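Local coordinates for botulinum neurotoxin type C1 (Clostridium botulinum, PDB 3R4S), which is a neurotoxin of the zinc-protease family whose receptor-binding fragment binds sialic acid at two sites and probably attaches the toxin to neuronal gangliosides, at residues 31-36 with 59-64; 87-92 with 142-147. All blocks are in the same frame, centred on the assembly; numbering follows the deposited sequence.

Both contacts lie in the N-terminal, concanavalin-like half of the receptor-binding fragment, and they follow one another along the chain. Contact 1 comes first: strand 32-36 leads through strands 40-41 and 49-52, which belong to the other sheet, before 60-64 returns antiparallel beside it. Only after that loop has closed does contact 2 open, at the end of strand 77-87; the chain then runs through 96-98 to 127-134 and comes back at 142-147, just ahead of strand 148-155. The two loops neither nest nor cross. The centres of the two contacts lie about 26 Å apart: one builds an outer part of a sheet, the other joins two connections facing the C-terminal half.

Contact 1: 31-36 with 59-64; sequences AEVSEE and GKVIVT
Strands 32-36 and 60-64 run antiparallel, their axes 4.7 Å apart at the closest and 165° between directions, with Glu32, Ser34 and Glu36 in hydrogen-bonded pairs opposite Thr64, Ile62 and Lys60. Each of these pairs exchanges two backbone bonds, giving six in all; the shortest joins Thr64 N to Glu32 O at 2.7 Å and is almost straight, at 175°. Between them the non-hydrogen-bonded pairs Val33-Val63 and Glu35-Val61 bring CA-H groups against carbonyl oxygens, as where Val33 CA meets Ile62 O at 3.4 Å.

Alternation sorts the side chains onto two faces. On the face of the valines, Val33 CG1 reaches diagonally to Val61 CG1 at 4.1 Å, because both methyls stand anti to their own backbone nitrogens. Ala31 CB extends this apolar row, touching Val63 CG1 at 3.8 Å. Glu35 adds the aliphatic part of its side chain: CG lies alongside Val61 CG2, while the chain bends at chi2 (102°). Leu14, Leu16 and Leu23 from strands 12-18 and 23-25 meet this face, and strand 185-192 continues the sheet beyond Val61 and Val63.

The other face is more polar. Glu36 and Lys60 run side by side in the same direction, yet Glu36 OE1 is 4.4 Å from Lys60 NZ, too far for a salt bridge. The other carboxylate oxygen, Glu36 OE2, rests 3.8 Å from the end methyl Ile62 CD1, and Ser34 OG stands beside Ile62 CB. This is the amphipathic pairing expected of a beta sandwich: the backbone bonds fix the register, the valine face packs toward the opposing sheet, and on the other face the Glu36-Lys60 pair probably contributes a looser, longer-range attraction.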
ATOM      1  N   ALA A  31       4.362 -29.096   4.276  1.00 24.43           N
ATOM      2  CA  ALA A  31       5.263 -28.559   5.288  1.00 25.67           C
ATOM      3  C   ALA A  31       4.509 -28.491   6.604  1.00 25.18           C
ATOM      4  O   ALA A  31       3.302 -28.287   6.621  1.00 27.53           O
ATOM      5  CB  ALA A  31       5.780 -27.173   4.895  1.00 22.89           C
ATOM      6  N   GLU A  32       5.222 -28.676   7.704  1.00 25.22           N
ATOM      7  CA  GLU A  32       4.641 -28.521   9.026  1.00 26.95           C
ATOM      8  C   GLU A  32       4.717 -27.055   9.435  1.00 28.24           C
ATOM      9  O   GLU A  32       5.735 -26.393   9.231  1.00 28.22           O
ATOM     10  CB  GLU A  32       5.402 -29.388  10.035  1.00 30.29           C
ATOM     11  CG  GLU A  32       5.127 -29.033  11.492  1.00 42.76           C
ATOM     12  CD  GLU A  32       6.139 -29.648  12.461  1.00 52.93           C
ATOM     13  OE1 GLU A  32       6.915 -30.545  12.046  1.00 52.75           O
ATOM     14  OE2 GLU A  32       6.153 -29.226  13.643  1.00 53.43           O
ATOM     15  N   VAL A  33       3.635 -26.544  10.003  1.00 26.03           N
ATOM     16  CA  VAL A  33       3.572 -25.152  10.405  1.00 26.62           C
ATOM     17  C   VAL A  33       3.116 -25.057  11.844  1.00 31.04           C
ATOM     18  O   VAL A  33       2.073 -25.596  12.201  1.00 32.93           O
ATOM     19  CB  VAL A  33       2.563 -24.359   9.549  1.00 27.31           C
ATOM     20  CG1 VAL A  33       2.582 -22.875   9.947  1.00 19.77           C
ATOM     21  CG2 VAL A  33       2.844 -24.540   8.068  1.00 22.21           C
ATOM     22  N   SER A  34       3.884 -24.365  12.672  1.00 30.26           N
ATOM     23  CA  SER A  34       3.445 -24.128  14.037  1.00 33.00           C
ATOM     24  C   SER A  34       3.536 -22.654  14.426  1.00 32.13           C
ATOM     25  O   SER A  34       4.275 -21.876  13.813  1.00 31.32           O
ATOM     26  CB  SER A  34       4.221 -25.008  15.017  1.00 33.67           C
ATOM     27  OG  SER A  34       5.585 -24.657  15.048  1.00 42.88           O
ATOM     28  N   GLU A  35       2.762 -22.273  15.434  1.00 32.19           N
ATOM     29  CA  GLU A  35       2.785 -20.913  15.960  1.00 32.28           C
ATOM     30  C   GLU A  35       3.144 -20.919  17.429  1.00 35.72           C
ATOM     31  O   GLU A  35       2.768 -21.830  18.168  1.00 35.43           O
ATOM     32  CB  GLU A  35       1.428 -20.245  15.807  1.00 30.25           C
ATOM     33  CG  GLU A  35       1.078 -19.872  14.396  1.00 38.15           C
ATOM     34  CD  GLU A  35       0.119 -20.849  13.768  1.00 48.61           C
ATOM     35  OE1 GLU A  35      -1.016 -20.438  13.417  1.00 53.11           O
ATOM     36  OE2 GLU A  35       0.501 -22.031  13.634  1.00 48.70           O
ATOM     37  N   GLU A  36       3.872 -19.888  17.839  1.00 33.57           N
ATOM     38  CA  GLU A  36       4.195 -19.655  19.237  1.00 34.20           C
ATOM     39  C   GLU A  36       4.023 -18.173  19.503  1.00 33.71           C
ATOM     40  O   GLU A  36       4.259 -17.351  18.619  1.00 28.00           O
ATOM     41  CB  GLU A  36       5.642 -20.062  19.531  1.00 34.86           C
ATOM     42  CG  GLU A  36       5.921 -21.538  19.296  1.00 43.73           C
ATOM     43  CD  GLU A  36       7.376 -21.911  19.518  1.00 48.24           C
ATOM     44  OE1 GLU A  36       8.110 -21.109  20.135  1.00 44.09           O
ATOM     45  OE2 GLU A  36       7.780 -23.012  19.075  1.00 47.55           O
ATOM     46  N   GLY A  59       5.078 -13.057  18.619  1.00 29.81           N
ATOM     47  CA  GLY A  59       4.694 -14.121  17.717  1.00 26.66           C
ATOM     48  C   GLY A  59       5.848 -14.700  16.923  1.00 26.58           C
ATOM     49  O   GLY A  59       6.796 -14.007  16.546  1.00 25.45           O
ATOM     50  N   LYS A  60       5.736 -15.990  16.649  1.00 23.08           N
ATOM     51  CA  LYS A  60       6.749 -16.733  15.931  1.00 30.21           C
ATOM     52  C   LYS A  60       5.985 -17.762  15.090  1.00 31.64           C
ATOM     53  O   LYS A  60       5.208 -18.542  15.630  1.00 27.67           O
ATOM     54  CB  LYS A  60       7.653 -17.426  16.965  1.00 28.61           C
ATOM     55  CG  LYS A  60       8.936 -18.035  16.450  1.00 36.43           C
ATOM     56  CD  LYS A  60       9.765 -18.599  17.623  1.00 32.66           C
ATOM     57  CE  LYS A  60      11.060 -19.226  17.142  1.00 43.70           C
ATOM     58  NZ  LYS A  60      11.838 -19.873  18.248  1.00 47.60           N
ATOM     59  N   VAL A  61       6.169 -17.742  13.772  1.00 25.38           N
ATOM     60  CA  VAL A  61       5.592 -18.773  12.921  1.00 23.12           C
ATOM     61  C   VAL A  61       6.728 -19.586  12.326  1.00 27.07           C
ATOM     62  O   VAL A  61       7.600 -19.035  11.663  1.00 22.12           O
ATOM     63  CB  VAL A  61       4.737 -18.186  11.787  1.00 21.45           C
ATOM     64  CG1 VAL A  61       4.262 -19.293  10.847  1.00 21.09           C
ATOM     65  CG2 VAL A  61       3.548 -17.400  12.346  1.00 22.03           C
ATOM     66  N   ILE A  62       6.724 -20.893  12.572  1.00 23.09           N
ATOM     67  CA  ILE A  62       7.800 -21.752  12.110  1.00 25.41           C
ATOM     68  C   ILE A  62       7.309 -22.723  11.040  1.00 26.62           C
ATOM     69  O   ILE A  62       6.399 -23.513  11.289  1.00 24.77           O
ATOM     70  CB  ILE A  62       8.383 -22.563  13.268  1.00 26.34           C
ATOM     71  CG1 ILE A  62       8.765 -21.644  14.427  1.00 29.65           C
ATOM     72  CG2 ILE A  62       9.568 -23.377  12.802  1.00 23.82           C
ATOM     73  CD1 ILE A  62       9.225 -22.392  15.649  1.00 38.17           C
ATOM     74  N   VAL A  63       7.906 -22.653   9.850  1.00 21.76           N
ATOM     75  CA  VAL A  63       7.573 -23.580   8.768  1.00 20.69           C
ATOM     76  C   VAL A  63       8.702 -24.594   8.636  1.00 25.02           C
ATOM     77  O   VAL A  63       9.871 -24.215   8.478  1.00 25.21           O
ATOM     78  CB  VAL A  63       7.407 -22.859   7.421  1.00 20.73           C
ATOM     79  CG1 VAL A  63       7.073 -23.856   6.319  1.00 23.08           C
ATOM     80  CG2 VAL A  63       6.333 -21.775   7.511  1.00 19.43           C
ATOM     81  N   THR A  64       8.362 -25.877   8.720  1.00 22.32           N
ATOM     82  CA  THR A  64       9.350 -26.940   8.554  1.00 23.28           C
ATOM     83  C   THR A  64       9.026 -27.738   7.305  1.00 22.98           C
ATOM     84  O   THR A  64       8.061 -28.505   7.267  1.00 24.53           O
ATOM     85  CB  THR A  64       9.414 -27.863   9.775  1.00 27.68           C
ATOM     86  OG1 THR A  64       9.684 -27.077  10.939  1.00 25.79           O
ATOM     87  CG2 THR A  64      10.518 -28.916   9.604  1.00 25.65           C
TER

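Contact 2: 87-92 with 142-147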
ATOM      1  N   ASN A  87       4.579  -1.626  10.009  1.00 22.23           N
ATOM      2  CA  ASN A  87       4.185  -0.363  10.644  1.00 24.50           C
ATOM      3  C   ASN A  87       4.809  -0.255  12.029  1.00 23.89           C
ATOM      4  O   ASN A  87       4.700  -1.179  12.827  1.00 28.08           O
ATOM      5  CB  ASN A  87       2.663  -0.262  10.763  1.00 25.03           C
ATOM      6  CG  ASN A  87       2.199   1.134  11.186  1.00 29.04           C
ATOM      7  OD1 ASN A  87       2.482   2.125  10.517  1.00 26.31           O
ATOM      8  ND2 ASN A  87       1.472   1.206  12.291  1.00 28.43           N
ATOM      9  N   LYS A  88       5.485   0.848  12.324  1.00 26.98           N
ATOM     10  CA  LYS A  88       5.692   1.965  11.420  1.00 24.79           C
ATOM     11  C   LYS A  88       7.132   1.887  10.892  1.00 25.53           C
ATOM     12  O   LYS A  88       8.095   1.949  11.657  1.00 23.66           O
ATOM     13  CB  LYS A  88       5.459   3.261  12.202  1.00 30.09           C
ATOM     14  CG  LYS A  88       5.541   4.566  11.418  1.00 36.12           C
ATOM     15  CD  LYS A  88       5.328   5.759  12.377  1.00 42.80           C
ATOM     16  CE  LYS A  88       5.464   7.116  11.670  1.00 48.79           C
ATOM     17  NZ  LYS A  88       5.338   8.286  12.598  1.00 46.34           N
ATOM     18  N   TRP A  89       7.271   1.714   9.582  1.00 22.94           N
ATOM     19  CA  TRP A  89       8.580   1.532   8.966  1.00 25.10           C
ATOM     20  C   TRP A  89       9.271   2.883   8.752  1.00 25.19           C
ATOM     21  O   TRP A  89       9.338   3.397   7.638  1.00 22.40           O
ATOM     22  CB  TRP A  89       8.442   0.769   7.643  1.00 20.49           C
ATOM     23  CG  TRP A  89       9.752   0.342   7.032  1.00 26.14           C
ATOM     24  CD1 TRP A  89      11.002   0.499   7.563  1.00 22.33           C
ATOM     25  CD2 TRP A  89       9.934  -0.313   5.765  1.00 21.54           C
ATOM     26  NE1 TRP A  89      11.951  -0.016   6.703  1.00 20.83           N
ATOM     27  CE2 TRP A  89      11.319  -0.512   5.591  1.00 21.80           C
ATOM     28  CE3 TRP A  89       9.059  -0.741   4.760  1.00 20.72           C
ATOM     29  CZ2 TRP A  89      11.849  -1.127   4.450  1.00 24.07           C
ATOM     30  CZ3 TRP A  89       9.588  -1.349   3.623  1.00 20.78           C
ATOM     31  CH2 TRP A  89      10.966  -1.537   3.480  1.00 21.47           C
ATOM     32  N   VAL A  90       9.781   3.451   9.839  1.00 29.01           N
ATOM     33  CA  VAL A  90      10.447   4.748   9.783  1.00 28.05           C
ATOM     34  C   VAL A  90      11.827   4.619   9.164  1.00 28.21           C
ATOM     35  O   VAL A  90      12.412   3.534   9.123  1.00 26.12           O
ATOM     36  CB  VAL A  90      10.536   5.394  11.175  1.00 30.07           C
ATOM     37  CG1 VAL A  90       9.123   5.690  11.697  1.00 28.56           C
ATOM     38  CG2 VAL A  90      11.272   4.484  12.133  1.00 26.47           C
ATOM     39  N   SER A  91      12.346   5.734   8.672  1.00 28.37           N
ATOM     40  CA  SER A  91      13.590   5.730   7.918  1.00 28.94           C
ATOM     41  C   SER A  91      14.817   5.402   8.763  1.00 28.78           C
ATOM     42  O   SER A  91      15.860   5.057   8.223  1.00 27.96           O
ATOM     43  CB  SER A  91      13.787   7.083   7.217  1.00 31.82           C
ATOM     44  OG  SER A  91      13.854   8.141   8.159  1.00 37.38           O
ATOM     45  N   ASN A  92      14.705   5.513  10.082  1.00 28.75           N
ATOM     46  CA  ASN A  92      15.836   5.180  10.949  1.00 33.26           C
ATOM     47  C   ASN A  92      15.598   3.894  11.746  1.00 35.10           C
ATOM     48  O   ASN A  92      16.067   3.748  12.880  1.00 33.59           O
ATOM     49  CB  ASN A  92      16.163   6.340  11.896  1.00 35.69           C
ATOM     50  CG  ASN A  92      15.035   6.629  12.870  1.00 40.51           C
ATOM     51  OD1 ASN A  92      13.891   6.236  12.641  1.00 41.41           O
ATOM     52  ND2 ASN A  92      15.352   7.313  13.967  1.00 40.62           N
ATOM     53  N   PRO A 142       6.081   9.821   7.196  1.00 28.75           N
ATOM     54  CA  PRO A 142       5.281   9.080   8.179  1.00 29.06           C
ATOM     55  C   PRO A 142       5.637   7.589   8.222  1.00 30.62           C
ATOM     56  O   PRO A 142       5.059   6.860   9.019  1.00 32.72           O
ATOM     57  CB  PRO A 142       3.845   9.244   7.664  1.00 31.24           C
ATOM     58  CG  PRO A 142       3.910  10.313   6.603  1.00 32.40           C
ATOM     59  CD  PRO A 142       5.280  10.262   6.044  1.00 26.99           C
ATOM     60  N   GLY A 143       6.559   7.147   7.368  1.00 27.38           N
ATOM     61  CA  GLY A 143       6.953   5.743   7.300  1.00 30.32           C
ATOM     62  C   GLY A 143       6.345   5.034   6.099  1.00 28.22           C
ATOM     63  O   GLY A 143       5.266   5.413   5.644  1.00 23.16           O
ATOM     64  N   TYR A 144       7.020   4.010   5.577  1.00 24.77           N
ATOM     65  CA  TYR A 144       6.477   3.270   4.438  1.00 22.72           C
ATOM     66  C   TYR A 144       5.576   2.166   4.980  1.00 24.67           C
ATOM     67  O   TYR A 144       5.946   0.996   4.996  1.00 22.92           O
ATOM     68  CB  TYR A 144       7.601   2.705   3.555  1.00 23.28           C
ATOM     69  CG  TYR A 144       7.155   2.204   2.184  1.00 22.70           C
ATOM     70  CD1 TYR A 144       7.052   3.071   1.101  1.00 24.88           C
ATOM     71  CD2 TYR A 144       6.858   0.861   1.973  1.00 28.41           C
ATOM     72  CE1 TYR A 144       6.657   2.615  -0.152  1.00 25.82           C
ATOM     73  CE2 TYR A 144       6.460   0.393   0.721  1.00 24.70           C
ATOM     74  CZ  TYR A 144       6.360   1.275  -0.337  1.00 30.09           C
ATOM     75  OH  TYR A 144       5.954   0.807  -1.577  1.00 31.81           O
ATOM     76  N   ASN A 145       4.397   2.556   5.448  1.00 20.48           N
ATOM     77  CA  ASN A 145       3.540   1.653   6.199  1.00 19.44           C
ATOM     78  C   ASN A 145       2.500   0.924   5.358  1.00 20.73           C
ATOM     79  O   ASN A 145       1.438   0.551   5.858  1.00 23.31           O
ATOM     80  CB  ASN A 145       2.855   2.438   7.308  1.00 21.34           C
ATOM     81  CG  ASN A 145       3.822   3.328   8.057  1.00 28.63           C
ATOM     82  OD1 ASN A 145       4.956   2.928   8.348  1.00 23.67           O
ATOM     83  ND2 ASN A 145       3.388   4.543   8.370  1.00 26.42           N
ATOM     84  N   LYS A 146       2.808   0.711   4.084  1.00 20.18           N
ATOM     85  CA  LYS A 146       1.829   0.142   3.170  1.00 20.25           C
ATOM     86  C   LYS A 146       2.141  -1.288   2.740  1.00 20.49           C
ATOM     87  O   LYS A 146       3.292  -1.724   2.742  1.00 19.82           O
ATOM     88  CB  LYS A 146       1.686   1.037   1.943  1.00 20.26           C
ATOM     89  CG  LYS A 146       2.911   1.092   1.068  1.00 26.17           C
ATOM     90  CD  LYS A 146       2.811   2.279   0.086  1.00 29.61           C
ATOM     91  CE  LYS A 146       2.932   3.622   0.811  1.00 26.50           C
ATOM     92  NZ  LYS A 146       2.923   4.798  -0.132  1.00 25.41           N
ATOM     93  N   TRP A 147       1.094  -2.021   2.389  1.00 19.73           N
ATOM     94  CA  TRP A 147       1.267  -3.349   1.821  1.00 20.98           C
ATOM     95  C   TRP A 147       2.119  -3.249   0.564  1.00 19.81           C
ATOM     96  O   TRP A 147       1.912  -2.351  -0.260  1.00 19.91           O
ATOM     97  CB  TRP A 147      -0.087  -3.942   1.446  1.00 18.94           C
ATOM     98  CG  TRP A 147      -0.824  -4.579   2.581  1.00 19.06           C
ATOM     99  CD1 TRP A 147      -1.931  -4.093   3.227  1.00 19.21           C
ATOM    100  CD2 TRP A 147      -0.522  -5.843   3.191  1.00 16.98           C
ATOM    101  NE1 TRP A 147      -2.333  -4.977   4.212  1.00 18.05           N
ATOM    102  CE2 TRP A 147      -1.491  -6.065   4.202  1.00 18.90           C
ATOM    103  CE3 TRP A 147       0.473  -6.810   2.979  1.00 16.93           C
ATOM    104  CZ2 TRP A 147      -1.494  -7.218   5.001  1.00 17.06           C
ATOM    105  CZ3 TRP A 147       0.470  -7.965   3.777  1.00 19.07           C
ATOM    106  CH2 TRP A 147      -0.503  -8.153   4.779  1.00 17.85           C
TER
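Trp89 and Asn145 meet through a hydrogen bond from backbone to side chain: Trp89 N donates to Asn145 OD1 at 2.9 Å, approaching nearly along the C=O axis, although the N-H itself is bent. A second bond runs the other way, from Tyr144 N to Trp89 O at 3.2 Å. Here the donor stands above the carbonyl plane, 38° out of it, and so is not directed at a lone pair of Trp89 O.

Beside these polar links the two aromatic side chains lie next to each other and point the same way. Trp89 CZ3 comes within 3.9 Å of Tyr144 CD2, with the ring planes at 89°, while Tyr144 O sits at the indole edge, 3.6 Å from Trp89 CE3. Lys88 CG also packs 3.5 Å from Asn145 OD1, and the extended Lys88 chain carries its ammonium group on to Asn280 O.

Local backbone features accompany this arrangement. Trp89 and Tyr144 each occupy the centre of an inverse gamma turn, and a cis peptide bond precedes Lys88. Gly143 lies against Trp89 O through its CA, at 3.4 Å, with backbone angles that suit glycine. For Asn145, chi1 of -46° keeps CG beside its own backbone N; a further bond from Asn145 ND2 to Pro142 O is less certain, since that oxygen sits too close to a neighbour.

Farther out, Trp89 NE1 is bonded to Ser114 O, and Tyr135 meets both aromatic rings. Arg85 holds Asn145 O, whereas Pro142 touches Phe282 and Tyr144 touches Tyr365. The arrangement is a loop-to-loop junction at one end of the concanavalin-like beta sandwich, where its strand connections abut the C-terminal trefoil half of the receptor-binding fragment.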